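Local coordinates for protein putative cell surface hydrolase (Lactobacillus plantarum, PDB 3LP5) that is probably a cell-surface hydrolase of the alpha/beta-hydrolase clan, whose substrate is not known, at residues A[6-11]-A[63-68]; A[82-87]-A[110-115]; A[116-121]-A[156-161]; A[130-135]-A[167-172]. All coordinates share one frame; numbering follows the deposited sequence.

Contact 1 of 4, residues A[6-11]-A[63-68]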
loop_
_atom_site.group_PDB
_atom_site.type_symbol
_atom_site.label_atom_id
_atom_site.label_comp_id
_atom_site.label_asym_id
_atom_site.label_seq_id
_atom_site.Cartn_x
_atom_site.Cartn_y
_atom_site.Cartn_z
ATOM N N PRO A 6 -1.011 11.332 -8.334
ATOM C CA PRO A 6 -1.426 11.290 -6.941
ATOM C C PRO A 6 -0.731 10.113 -6.243
ATOM O O PRO A 6 -0.242 9.232 -6.925
ATOM C CB PRO A 6 -2.919 11.099 -7.033
ATOM C CG PRO A 6 -3.129 10.347 -8.350
ATOM C CD PRO A 6 -2.023 10.800 -9.262
ATOM N N VAL A 7 -0.563 10.188 -4.924
ATOM C CA VAL A 7 -0.131 9.029 -4.172
ATOM C C VAL A 7 -1.426 8.446 -3.524
ATOM O O VAL A 7 -2.015 9.078 -2.612
ATOM C CB VAL A 7 0.826 9.415 -3.073
ATOM C CG1 VAL A 7 1.340 8.158 -2.337
ATOM C CG2 VAL A 7 1.956 10.216 -3.629
ATOM N N ILE A 8 -1.886 7.289 -3.994
ATOM C CA ILE A 8 -3.147 6.687 -3.497
ATOM C C ILE A 8 -2.902 5.670 -2.369
ATOM O O ILE A 8 -2.130 4.765 -2.549
ATOM C CB ILE A 8 -3.959 6.072 -4.667
ATOM C CG1 ILE A 8 -4.115 7.145 -5.769
ATOM C CG2 ILE A 8 -5.338 5.590 -4.164
ATOM C CD1 ILE A 8 -4.701 6.677 -7.174
ATOM N N MET A 9 -3.483 5.899 -1.180
ATOM C CA MET A 9 -3.124 5.143 0.026
ATOM C C MET A 9 -4.342 4.388 0.525
ATOM O O MET A 9 -5.449 4.957 0.632
ATOM C CB MET A 9 -2.610 6.069 1.144
ATOM C CG MET A 9 -1.464 7.136 0.670
ATOM S SD MET A 9 -1.087 8.388 1.974
ATOM C CE MET A 9 -2.193 9.657 1.393
ATOM N N VAL A 10 -4.146 3.113 0.851
ATOM C CA VAL A 10 -5.244 2.220 1.237
ATOM C C VAL A 10 -4.842 1.534 2.510
ATOM O O VAL A 10 -3.806 0.841 2.574
ATOM C CB VAL A 10 -5.513 1.094 0.177
ATOM C CG1 VAL A 10 -6.648 0.154 0.667
ATOM C CG2 VAL A 10 -5.917 1.722 -1.180
ATOM N N PRO A 11 -5.629 1.748 3.547
ATOM C CA PRO A 11 -5.257 1.230 4.833
ATOM C C PRO A 11 -5.856 -0.179 5.043
ATOM O O PRO A 11 -6.415 -0.739 4.125
ATOM C CB PRO A 11 -5.856 2.275 5.792
ATOM C CG PRO A 11 -7.224 2.607 5.124
ATOM C CD PRO A 11 -6.844 2.588 3.597
ATOM N N ILE A 63 -4.231 10.783 -1.846
ATOM C CA ILE A 63 -5.629 10.390 -1.832
ATOM C C ILE A 63 -5.786 9.109 -0.963
ATOM O O ILE A 63 -5.174 8.081 -1.282
ATOM C CB ILE A 63 -6.101 10.195 -3.261
ATOM C CG1 ILE A 63 -5.843 11.477 -4.090
ATOM C CG2 ILE A 63 -7.589 9.847 -3.269
ATOM C CD1 ILE A 63 -6.224 11.265 -5.633
ATOM N N VAL A 64 -6.545 9.175 0.152
ATOM C CA VAL A 64 -6.762 7.986 0.982
ATOM C C VAL A 64 -8.035 7.365 0.474
ATOM O O VAL A 64 -9.040 8.070 0.313
ATOM C CB VAL A 64 -6.952 8.355 2.477
ATOM C CG1 VAL A 64 -7.283 7.084 3.384
ATOM C CG2 VAL A 64 -5.697 9.043 2.987
ATOM N N ILE A 65 -8.012 6.068 0.226
ATOM C CA ILE A 65 -9.224 5.333 -0.118
ATOM C C ILE A 65 -9.413 4.227 0.894
ATOM O O ILE A 65 -8.579 3.310 0.941
ATOM C CB ILE A 65 -9.166 4.715 -1.557
ATOM C CG1 ILE A 65 -8.934 5.807 -2.597
ATOM C CG2 ILE A 65 -10.483 3.903 -1.838
ATOM C CD1 ILE A 65 -8.750 5.287 -3.982
ATOM N N GLY A 66 -10.468 4.316 1.720
ATOM C CA GLY A 66 -10.800 3.208 2.608
ATOM C C GLY A 66 -12.242 2.795 2.485
ATOM O O GLY A 66 -12.982 3.253 1.580
ATOM N N PHE A 67 -12.639 1.892 3.353
ATOM C CA PHE A 67 -13.929 1.193 3.173
ATOM C C PHE A 67 -14.709 1.158 4.463
ATOM O O PHE A 67 -14.110 0.868 5.507
ATOM C CB PHE A 67 -13.645 -0.239 2.683
ATOM C CG PHE A 67 -12.613 -0.300 1.591
ATOM C CD1 PHE A 67 -12.932 0.095 0.298
ATOM C CD2 PHE A 67 -11.283 -0.681 1.891
ATOM C CE1 PHE A 67 -11.965 0.077 -0.723
ATOM C CE2 PHE A 67 -10.327 -0.694 0.916
ATOM C CZ PHE A 67 -10.653 -0.285 -0.413
ATOM N N ALA A 68 -16.039 1.360 4.389
ATOM C CA ALA A 68 -16.921 1.185 5.547
ATOM C C ALA A 68 -16.701 -0.238 6.028
ATOM O O ALA A 68 -16.539 -0.460 7.243
ATOM C CB ALA A 68 -18.423 1.392 5.195
#
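Met9 and Val64 pair across two parallel strands, 7-10 and 62-67, their side chains crossing at a slant; three nearly straight backbone hydrogen bonds join the strands. Val7 O accepts from Ile63 N at 2.9 Å, Ile63 O from Met9 N at 2.8 Å, and Met9 O from Ile65 N at 2.8 Å, the same strand giving and taking in turn.

Along the Met9 side chain, CB is nearest to Ile63 O, and CG stands beside the backbone N, anti to the carbonyl carbon (chi1 -49°). The chain runs on extended through chi2 to SD, and a bend at chi3 (-95°) turns CE back toward the neighbouring strand, 3.9 Å from Val64 CG2 and close to Ile63 N. Phe20 and Ile24 of helix 17-30 pack on this side of the sheet.

Ile8 and Ile63 point to the other face. Ile8 CG2 is pressed against Ile65 CD1 at 3.4 Å, tighter than usual for two carbons, while Ile63 CD1 reaches Pro6 CB at 3.6 Å. Farther along, Val10 CG1 meets Phe67 CE2 at 3.8 Å, and Pro11, which has no N-H to give, lays its CD 3.3 Å from Ile65 O. Leu84 and Ala87 of helix 74-92 cover Ile65. Strand 7-10 is bonded along its other edge to strand 99-105, and a largely parallel sheet with helices on both faces is the core of the alpha/beta-hydrolase fold.

Contact 2 of 4, residues A[82-87]-A[110-115]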
loop_
_atom_site.group_PDB
_atom_site.type_symbol
_atom_site.label_atom_id
_atom_site.label_comp_id
_atom_site.label_asym_id
_atom_site.label_seq_id
_atom_site.Cartn_x
_atom_site.Cartn_y
_atom_site.Cartn_z
ATOM N N VAL A 82 -12.883 -4.730 -5.395
ATOM C CA VAL A 82 -13.926 -4.162 -6.233
ATOM C C VAL A 82 -14.255 -2.765 -5.828
ATOM O O VAL A 82 -14.392 -1.911 -6.681
ATOM C CB VAL A 82 -15.171 -4.995 -6.167
ATOM C CG1 VAL A 82 -16.312 -4.342 -6.970
ATOM C CG2 VAL A 82 -14.864 -6.457 -6.663
ATOM N N TRP A 83 -14.443 -2.504 -4.530
ATOM C CA TRP A 83 -14.638 -1.133 -4.083
ATOM C C TRP A 83 -13.474 -0.188 -4.456
ATOM O O TRP A 83 -13.682 1.003 -4.813
ATOM C CB TRP A 83 -14.887 -1.113 -2.547
ATOM C CG TRP A 83 -16.231 -1.766 -2.160
ATOM C CD1 TRP A 83 -17.394 -1.698 -2.844
ATOM C CD2 TRP A 83 -16.506 -2.511 -0.952
ATOM N NE1 TRP A 83 -18.394 -2.436 -2.174
ATOM C CE2 TRP A 83 -17.865 -2.925 -1.004
ATOM C CE3 TRP A 83 -15.731 -2.854 0.187
ATOM C CZ2 TRP A 83 -18.448 -3.714 0.019
ATOM C CZ3 TRP A 83 -16.307 -3.667 1.185
ATOM C CH2 TRP A 83 -17.653 -4.051 1.119
ATOM N N LEU A 84 -12.240 -0.686 -4.358
ATOM C CA LEU A 84 -11.064 0.127 -4.760
ATOM C C LEU A 84 -11.152 0.521 -6.227
ATOM O O LEU A 84 -10.885 1.674 -6.629
ATOM C CB LEU A 84 -9.752 -0.660 -4.543
ATOM C CG LEU A 84 -8.438 0.099 -4.953
ATOM C CD1 LEU A 84 -8.362 1.556 -4.414
ATOM C CD2 LEU A 84 -7.213 -0.651 -4.447
ATOM N N ASN A 85 -11.510 -0.447 -7.057
ATOM C CA ASN A 85 -11.712 -0.198 -8.479
ATOM C C ASN A 85 -12.881 0.785 -8.676
ATOM O O ASN A 85 -12.789 1.716 -9.513
ATOM C CB ASN A 85 -12.030 -1.535 -9.135
ATOM C CG ASN A 85 -11.989 -1.478 -10.651
ATOM O OD1 ASN A 85 -11.399 -0.573 -11.261
ATOM N ND2 ASN A 85 -12.650 -2.430 -11.264
ATOM N N THR A 86 -13.956 0.633 -7.880
ATOM C CA THR A 86 -15.030 1.630 -7.951
ATOM C C THR A 86 -14.520 3.035 -7.639
ATOM O O THR A 86 -14.878 3.955 -8.295
ATOM C CB THR A 86 -16.188 1.269 -6.971
ATOM O OG1 THR A 86 -16.651 -0.027 -7.336
ATOM C CG2 THR A 86 -17.374 2.270 -7.059
ATOM N N ALA A 87 -13.682 3.196 -6.611
ATOM C CA ALA A 87 -13.239 4.491 -6.224
ATOM C C ALA A 87 -12.219 4.981 -7.269
ATOM O O ALA A 87 -12.227 6.125 -7.683
ATOM C CB ALA A 87 -12.601 4.450 -4.791
ATOM N N LEU A 110 -2.641 -6.087 0.112
ATOM C CA LEU A 110 -3.356 -7.155 -0.595
ATOM C C LEU A 110 -4.478 -6.625 -1.491
ATOM O O LEU A 110 -4.686 -7.090 -2.672
ATOM C CB LEU A 110 -3.998 -8.149 0.426
ATOM C CG LEU A 110 -3.168 -8.580 1.635
ATOM C CD1 LEU A 110 -3.840 -9.794 2.363
ATOM C CD2 LEU A 110 -1.762 -8.933 1.161
ATOM N N ILE A 111 -5.252 -5.709 -0.936
ATOM C CA ILE A 111 -6.282 -5.009 -1.754
ATOM C C ILE A 111 -5.673 -4.379 -3.017
ATOM O O ILE A 111 -6.141 -4.654 -4.156
ATOM C CB ILE A 111 -7.054 -4.011 -0.932
ATOM C CG1 ILE A 111 -7.717 -4.732 0.231
ATOM C CG2 ILE A 111 -8.110 -3.245 -1.855
ATOM C CD1 ILE A 111 -8.149 -3.798 1.453
ATOM N N TRP A 112 -4.593 -3.605 -2.846
ATOM C CA TRP A 112 -3.874 -3.033 -4.003
ATOM C C TRP A 112 -3.418 -4.138 -4.928
ATOM O O TRP A 112 -3.581 -4.021 -6.140
ATOM C CB TRP A 112 -2.592 -2.205 -3.634
ATOM C CG TRP A 112 -2.820 -0.802 -3.486
ATOM C CD1 TRP A 112 -2.675 -0.052 -2.314
ATOM C CD2 TRP A 112 -3.341 0.103 -4.480
ATOM N NE1 TRP A 112 -3.011 1.265 -2.564
ATOM C CE2 TRP A 112 -3.466 1.374 -3.860
ATOM C CE3 TRP A 112 -3.670 -0.028 -5.849
ATOM C CZ2 TRP A 112 -3.920 2.517 -4.560
ATOM C CZ3 TRP A 112 -4.144 1.116 -6.547
ATOM C CH2 TRP A 112 -4.262 2.364 -5.892
ATOM N N THR A 113 -2.875 -5.231 -4.372
ATOM C CA THR A 113 -2.303 -6.220 -5.295
ATOM C C THR A 113 -3.354 -6.840 -6.200
ATOM O O THR A 113 -3.114 -7.125 -7.373
ATOM C CB THR A 113 -1.559 -7.386 -4.522
ATOM O OG1 THR A 113 -0.501 -6.820 -3.734
ATOM C CG2 THR A 113 -0.935 -8.350 -5.487
ATOM N N LEU A 114 -4.479 -7.199 -5.600
ATOM C CA LEU A 114 -5.524 -7.872 -6.304
ATOM C C LEU A 114 -6.087 -6.871 -7.369
ATOM O O LEU A 114 -6.308 -7.233 -8.522
ATOM C CB LEU A 114 -6.584 -8.371 -5.287
ATOM C CG LEU A 114 -7.669 -9.270 -5.874
ATOM C CD1 LEU A 114 -7.074 -10.521 -6.508
ATOM C CD2 LEU A 114 -8.722 -9.646 -4.792
ATOM N N PHE A 115 -6.310 -5.625 -6.973
ATOM C CA PHE A 115 -6.753 -4.589 -7.920
ATOM C C PHE A 115 -5.766 -4.503 -9.107
ATOM O O PHE A 115 -6.214 -4.458 -10.262
ATOM C CB PHE A 115 -6.849 -3.243 -7.218
ATOM C CG PHE A 115 -6.961 -2.075 -8.161
ATOM C CD1 PHE A 115 -8.194 -1.714 -8.687
ATOM C CD2 PHE A 115 -5.832 -1.381 -8.556
ATOM C CE1 PHE A 115 -8.305 -0.653 -9.599
ATOM C CE2 PHE A 115 -5.930 -0.344 -9.509
ATOM C CZ PHE A 115 -7.160 0.009 -10.002
#
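Leu84 drives into the angle between Ile111, Trp112 and Phe115, where helices 74-92 and 107-118 meet on one face of the alpha/beta-hydrolase sheet; segments 82-87 and 110-115 cross at -72° with their axes 9.4 Å apart. Leu84 has CG anti to its own N (chi1 179°), which carries CD2 across to the other helix. That methyl touches Ile111 CG2 at 3.8 Å and Phe115 CB at 3.8 Å, and also sits over the six-membered ring of Trp112, 4.0 Å from the centroid, as a CH-pi contact. Val10 and Ile65 of the sheet also touch Leu84.

Phe115 lies almost at right angles to Leu84 and turns an edge to Asn85. Replacing Phe115 by alanine would probably open a gap beside Leu84 CG and leave the Asn85 side chain without its ring neighbour. The amide of Asn85 is also held by Glu122, which accepts from ND2. Its other end, OD1, rests near the plane of the Phe115 ring, 3.5 Å from CE1, with the amide and ring planes 62° apart.

Contact 3 of 4, residues A[116-121]-A[156-161]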
loop_
_atom_site.group_PDB
_atom_site.type_symbol
_atom_site.label_atom_id
_atom_site.label_comp_id
_atom_site.label_asym_id
_atom_site.label_seq_id
_atom_site.Cartn_x
_atom_site.Cartn_y
_atom_site.Cartn_z
ATOM N N LEU A 116 -4.437 -4.522 -8.820
ATOM C CA LEU A 116 -3.468 -4.338 -9.895
ATOM C C LEU A 116 -3.436 -5.535 -10.840
ATOM O O LEU A 116 -3.268 -5.365 -12.048
ATOM C CB LEU A 116 -2.077 -4.044 -9.387
ATOM C CG LEU A 116 -1.995 -2.759 -8.554
ATOM C CD1 LEU A 116 -0.634 -2.797 -7.896
ATOM C CD2 LEU A 116 -2.182 -1.453 -9.413
ATOM N N GLU A 117 -3.656 -6.731 -10.289
ATOM C CA GLU A 117 -3.603 -7.969 -11.085
ATOM C C GLU A 117 -4.838 -8.095 -11.978
ATOM O O GLU A 117 -4.711 -8.603 -13.088
ATOM C CB GLU A 117 -3.618 -9.222 -10.184
ATOM C CG GLU A 117 -2.368 -9.398 -9.408
ATOM C CD GLU A 117 -2.438 -10.569 -8.462
ATOM O OE1 GLU A 117 -3.525 -10.919 -8.032
ATOM O OE2 GLU A 117 -1.405 -11.166 -8.162
ATOM N N ARG A 118 -6.013 -7.675 -11.464
ATOM C CA ARG A 118 -7.306 -7.950 -12.113
ATOM C C ARG A 118 -8.040 -6.752 -12.718
ATOM O O ARG A 118 -8.740 -6.906 -13.745
ATOM C CB ARG A 118 -8.225 -8.666 -11.129
ATOM C CG ARG A 118 -7.612 -9.959 -10.596
ATOM C CD ARG A 118 -8.666 -10.776 -9.920
ATOM N NE ARG A 118 -9.359 -11.600 -10.917
ATOM C CZ ARG A 118 -10.302 -12.494 -10.630
ATOM N NH1 ARG A 118 -10.662 -12.659 -9.361
ATOM N NH2 ARG A 118 -10.865 -13.241 -11.611
ATOM N N TYR A 119 -7.893 -5.566 -12.105
ATOM C CA TYR A 119 -8.827 -4.479 -12.412
ATOM C C TYR A 119 -8.184 -3.246 -13.008
ATOM O O TYR A 119 -8.852 -2.441 -13.666
ATOM C CB TYR A 119 -9.614 -4.100 -11.142
ATOM C CG TYR A 119 -10.366 -5.274 -10.551
ATOM C CD1 TYR A 119 -11.026 -6.172 -11.375
ATOM C CD2 TYR A 119 -10.396 -5.488 -9.139
ATOM C CE1 TYR A 119 -11.689 -7.294 -10.829
ATOM C CE2 TYR A 119 -11.067 -6.585 -8.606
ATOM C CZ TYR A 119 -11.712 -7.460 -9.456
ATOM O OH TYR A 119 -12.433 -8.501 -8.947
ATOM N N LEU A 120 -6.900 -3.061 -12.782
ATOM C CA LEU A 120 -6.273 -1.844 -13.354
ATOM C C LEU A 120 -6.336 -1.813 -14.912
ATOM O O LEU A 120 -6.547 -0.727 -15.507
ATOM C CB LEU A 120 -4.837 -1.640 -12.829
ATOM C CG LEU A 120 -4.054 -0.505 -13.507
ATOM C CD1 LEU A 120 -4.647 0.831 -13.113
ATOM C CD2 LEU A 120 -2.560 -0.560 -13.222
ATOM N N LYS A 121 -6.173 -2.967 -15.566
ATOM C CA LYS A 121 -6.364 -3.058 -17.039
ATOM C C LYS A 121 -7.711 -2.468 -17.530
ATOM O O LYS A 121 -7.860 -2.298 -18.704
ATOM C CB LYS A 121 -6.262 -4.502 -17.523
ATOM C CG LYS A 121 -7.437 -5.380 -17.034
ATOM C CD LYS A 121 -7.250 -6.791 -17.549
ATOM C CE LYS A 121 -7.824 -7.859 -16.619
ATOM N NZ LYS A 121 -8.188 -8.969 -17.511
ATOM N N TYR A 156 -1.612 -15.390 -6.159
ATOM C CA TYR A 156 -0.516 -15.995 -6.942
ATOM C C TYR A 156 -1.061 -16.344 -8.307
ATOM O O TYR A 156 -0.417 -16.140 -9.334
ATOM C CB TYR A 156 -0.059 -17.260 -6.233
ATOM C CG TYR A 156 1.136 -17.931 -6.820
ATOM C CD1 TYR A 156 2.395 -17.341 -6.734
ATOM C CD2 TYR A 156 1.023 -19.182 -7.432
ATOM C CE1 TYR A 156 3.558 -17.985 -7.257
ATOM C CE2 TYR A 156 2.176 -19.847 -7.976
ATOM C CZ TYR A 156 3.437 -19.220 -7.904
ATOM O OH TYR A 156 4.570 -19.876 -8.435
ATOM N N ARG A 157 -2.303 -16.804 -8.337
ATOM C CA ARG A 157 -2.903 -17.211 -9.610
ATOM C C ARG A 157 -2.991 -16.056 -10.611
ATOM O O ARG A 157 -2.908 -16.270 -11.834
ATOM C CB ARG A 157 -4.323 -17.773 -9.399
ATOM C CG ARG A 157 -4.888 -18.393 -10.707
ATOM C CD ARG A 157 -6.434 -18.516 -10.728
ATOM N NE ARG A 157 -7.051 -18.357 -12.088
ATOM C CZ ARG A 157 -6.482 -18.542 -13.311
ATOM N NH1 ARG A 157 -5.210 -18.937 -13.489
ATOM N NH2 ARG A 157 -7.224 -18.337 -14.402
ATOM N N TYR A 158 -3.211 -14.843 -10.121
ATOM C CA TYR A 158 -3.346 -13.737 -11.048
ATOM C C TYR A 158 -2.116 -12.835 -11.160
ATOM O O TYR A 158 -2.203 -11.732 -11.734
ATOM C CB TYR A 158 -4.600 -12.888 -10.734
ATOM C CG TYR A 158 -5.828 -13.701 -10.911
ATOM C CD1 TYR A 158 -6.199 -14.123 -12.194
ATOM C CD2 TYR A 158 -6.582 -14.127 -9.809
ATOM C CE1 TYR A 158 -7.318 -14.896 -12.388
ATOM C CE2 TYR A 158 -7.716 -14.910 -9.994
ATOM C CZ TYR A 158 -8.062 -15.280 -11.289
ATOM O OH TYR A 158 -9.146 -16.045 -11.533
ATOM N N ARG A 159 -0.983 -13.290 -10.678
ATOM C CA ARG A 159 0.217 -12.416 -10.576
ATOM C C ARG A 159 0.681 -12.011 -11.948
ATOM O O ARG A 159 1.286 -10.957 -12.063
ATOM C CB ARG A 159 1.355 -13.129 -9.809
ATOM C CG ARG A 159 1.925 -14.370 -10.619
ATOM C CD ARG A 159 2.878 -15.256 -9.762
ATOM N NE ARG A 159 3.492 -16.321 -10.556
ATOM C CZ ARG A 159 2.853 -17.409 -11.024
ATOM N NH1 ARG A 159 1.528 -17.616 -10.800
ATOM N NH2 ARG A 159 3.529 -18.311 -11.739
ATOM N N THR A 160 0.430 -12.824 -12.998
ATOM C CA THR A 160 0.839 -12.412 -14.336
ATOM C C THR A 160 0.052 -11.192 -14.872
ATOM O O THR A 160 0.488 -10.538 -15.824
ATOM C CB THR A 160 0.811 -13.527 -15.375
ATOM O OG1 THR A 160 -0.527 -14.006 -15.524
ATOM C CG2 THR A 160 1.717 -14.668 -14.941
ATOM N N GLY A 161 -1.076 -10.860 -14.245
ATOM C CA GLY A 161 -1.742 -9.625 -14.600
ATOM C C GLY A 161 -1.005 -8.369 -14.104
ATOM O O GLY A 161 -1.363 -7.285 -14.516
HETATM O O HOH W 1 -3.913 -7.206 -15.926
#
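Leu116 comes close to 156-161 through its backbone, O lying 3.7 Å from Gly161 O, while its side chain heads for the sheet. Glu117 follows and reaches over the turn after helix 150-157. Its CB and CG pack on Tyr158 O, and the extended chain beyond them places OE1 3.5 Å from Tyr158 CB and OE2 3.2 Å from Arg159 CA. Glu117 O meets Gly161 CA at 3.5 Å, and a water donates both to Glu117 O and to Gly161 O.

Arg118 makes the stacking part of the contact. Bent at chi3 (86°), it lays its guanidinium flat on the Tyr158 ring, planes 11° apart, with CZ 3.9 Å from the ring centroid in a cation-pi stack; CD rides over the same ring. Glu154 offers NH1 a long, weak ion pair.

The contact thus ties the C-terminal end of helix 107-118 to the turn leaving helix 150-157, with Leu116 against Ile128 and Leu131 of strand 127-134 and Glu117 against Ile194 of helix 191-195.

Contact 4 of 4, residues A[130-135]-A[167-172]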
loop_
_atom_site.group_PDB
_atom_site.type_symbol
_atom_site.label_atom_id
_atom_site.label_comp_id
_atom_site.label_asym_id
_atom_site.label_seq_id
_atom_site.Cartn_x
_atom_site.Cartn_y
_atom_site.Cartn_z
ATOM N N ARG A 130 4.998 3.090 -8.968
ATOM C CA ARG A 130 5.574 2.503 -7.753
ATOM C C ARG A 130 4.476 2.063 -6.772
ATOM O O ARG A 130 3.461 2.738 -6.665
ATOM C CB ARG A 130 6.498 3.496 -7.071
ATOM C CG ARG A 130 7.715 3.818 -7.946
ATOM C CD ARG A 130 8.859 4.525 -7.163
ATOM N NE ARG A 130 8.386 5.862 -6.828
ATOM C CZ ARG A 130 8.697 6.955 -7.523
ATOM N NH1 ARG A 130 9.471 6.845 -8.580
ATOM N NH2 ARG A 130 8.219 8.139 -7.158
ATOM N N LEU A 131 4.681 0.897 -6.157
ATOM C CA LEU A 131 3.880 0.316 -5.055
ATOM C C LEU A 131 4.721 0.045 -3.800
ATOM O O LEU A 131 5.769 -0.610 -3.858
ATOM C CB LEU A 131 3.220 -1.007 -5.513
ATOM C CG LEU A 131 2.456 -1.789 -4.414
ATOM C CD1 LEU A 131 1.237 -0.980 -3.841
ATOM C CD2 LEU A 131 2.102 -3.165 -5.029
ATOM N N MET A 132 4.316 0.579 -2.672
ATOM C CA MET A 132 4.906 0.155 -1.385
ATOM C C MET A 132 3.804 -0.502 -0.542
ATOM O O MET A 132 2.678 0.031 -0.398
ATOM C CB MET A 132 5.579 1.335 -0.649
ATOM C CG MET A 132 5.993 1.126 0.860
ATOM S SD MET A 132 6.922 2.568 1.557
ATOM C CE MET A 132 8.470 2.296 0.750
ATOM N N THR A 133 4.139 -1.648 0.033
ATOM C CA THR A 133 3.237 -2.302 0.962
ATOM C C THR A 133 3.886 -2.386 2.329
ATOM O O THR A 133 5.144 -2.479 2.432
ATOM C CB THR A 133 2.757 -3.695 0.459
ATOM O OG1 THR A 133 3.825 -4.628 0.485
ATOM C CG2 THR A 133 2.201 -3.596 -1.011
ATOM N N ILE A 134 3.061 -2.305 3.362
ATOM C CA ILE A 134 3.597 -2.317 4.729
ATOM C C ILE A 134 2.993 -3.469 5.483
ATOM O O ILE A 134 1.787 -3.457 5.774
ATOM C CB ILE A 134 3.339 -1.014 5.486
ATOM C CG1 ILE A 134 3.953 0.187 4.725
ATOM C CG2 ILE A 134 4.019 -1.047 6.839
ATOM C CD1 ILE A 134 3.217 1.480 5.045
ATOM N N ALA A 135 3.823 -4.446 5.852
ATOM C CA ALA A 135 3.319 -5.597 6.627
ATOM C C ALA A 135 2.036 -6.223 6.083
ATOM O O ALA A 135 1.052 -6.451 6.815
ATOM C CB ALA A 135 3.164 -5.200 8.130
ATOM N N THR A 167 7.600 -0.895 -9.925
ATOM C CA THR A 167 8.624 -1.024 -8.897
ATOM C C THR A 167 7.908 -1.217 -7.583
ATOM O O THR A 167 7.051 -0.391 -7.228
ATOM C CB THR A 167 9.542 0.258 -8.833
ATOM O OG1 THR A 167 10.431 0.221 -9.944
ATOM C CG2 THR A 167 10.447 0.214 -7.670
ATOM N N VAL A 168 8.241 -2.307 -6.878
ATOM C CA VAL A 168 7.589 -2.669 -5.658
ATOM C C VAL A 168 8.533 -2.718 -4.468
ATOM O O VAL A 168 9.600 -3.397 -4.523
ATOM C CB VAL A 168 6.842 -4.022 -5.750
ATOM C CG1 VAL A 168 6.122 -4.332 -4.406
ATOM C CG2 VAL A 168 5.839 -4.006 -6.964
ATOM N N TYR A 169 8.124 -2.007 -3.398
ATOM C CA TYR A 169 8.775 -2.103 -2.042
ATOM C C TYR A 169 7.851 -2.763 -1.025
ATOM O O TYR A 169 6.668 -2.366 -0.884
ATOM C CB TYR A 169 9.162 -0.721 -1.536
ATOM C CG TYR A 169 10.039 0.024 -2.505
ATOM C CD1 TYR A 169 11.448 -0.069 -2.401
ATOM C CD2 TYR A 169 9.486 0.823 -3.505
ATOM C CE1 TYR A 169 12.291 0.592 -3.290
ATOM C CE2 TYR A 169 10.334 1.519 -4.410
ATOM C CZ TYR A 169 11.718 1.387 -4.278
ATOM O OH TYR A 169 12.549 2.002 -5.144
ATOM N N SER A 170 8.344 -3.813 -0.377
ATOM C CA SER A 170 7.577 -4.498 0.633
ATOM C C SER A 170 8.324 -4.377 1.987
ATOM O O SER A 170 9.402 -4.939 2.144
ATOM C CB SER A 170 7.376 -5.964 0.252
ATOM O OG SER A 170 6.692 -6.686 1.316
ATOM N N ILE A 171 7.757 -3.606 2.919
ATOM C CA ILE A 171 8.285 -3.483 4.300
ATOM C C ILE A 171 7.680 -4.588 5.140
ATOM O O ILE A 171 6.465 -4.815 5.077
ATOM C CB ILE A 171 7.906 -2.136 4.900
ATOM C CG1 ILE A 171 8.624 -0.991 4.112
ATOM C CG2 ILE A 171 8.143 -2.082 6.453
ATOM C CD1 ILE A 171 8.008 0.413 4.337
ATOM N N ALA A 172 8.537 -5.289 5.898
ATOM C CA ALA A 172 8.124 -6.283 6.889
ATOM C C ALA A 172 8.901 -6.107 8.199
ATOM O O ALA A 172 10.038 -5.589 8.227
ATOM C CB ALA A 172 8.369 -7.685 6.333
HETATM O O HOH W 2 4.627 -5.892 2.979
#
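The two strands of a beta-alpha-beta unit meet here: strands 127-134 and 167-172 run parallel, connected through helix 150-157. Five backbone hydrogen bonds alternate between them, from Leu131 N to Thr167 O (2.9 Å) at one end to Ala135 N to Ile171 O (2.8 Å) at the other.

On one face Met132 lies across Tyr169 and Ile171. Its CG is anti to the backbone N (chi1 168°), and a bend at chi3 brings CE to 3.8 Å from Tyr169 CB, while SD meets Ile171 CD1 at 3.7 Å. Shortening Met132 to an alanine is likely to leave a gap beside Tyr169 CB and Ile171 CD1, and remove its contacts with Ile227 and Tyr230 of helix 217-231. Ile134 runs alongside Ile171, and Arg130 CD comes to the edge of the Tyr169 ring; Arg130 NE bonds to Leu231 O.

The opposite face is apolar at Leu131 and Val168 but polar at Thr133 and Ser170. One water lies 2.9 Å from Thr133 OG1 and 2.8 Å from Ser170 OG, and donates to Ile171 O; Thr133 OG1 is also hydrogen-bonded to Tyr138 OH. With strand 99-105 bonded along the other edge of 130-134, this is the predominantly parallel central sheet typical of alpha/beta hydrolases.

How the contacts relate
Contacts 1 and 4 are strand pairs in the same sheet, separated by strand 99-105, and rely on backbone hydrogen bonds; contact 1 is apolar on both faces, while contact 4 has polar residues among its side chains and a water between two hydroxyls. Contact 2, buried too, has no hydrogen bond across it: it is side-chain packing of two helices, one of which, 74-92, follows strand 62-67 of contact 1. Trp112 joins these layers, touching Ile8, Val10 and Leu131. Contact 3 takes up helix 107-118 where contact 2 leaves it, but lies farther out, its centre about 16 Å from the centre of the chain, and there a charged stack and a water replace the apolar packing.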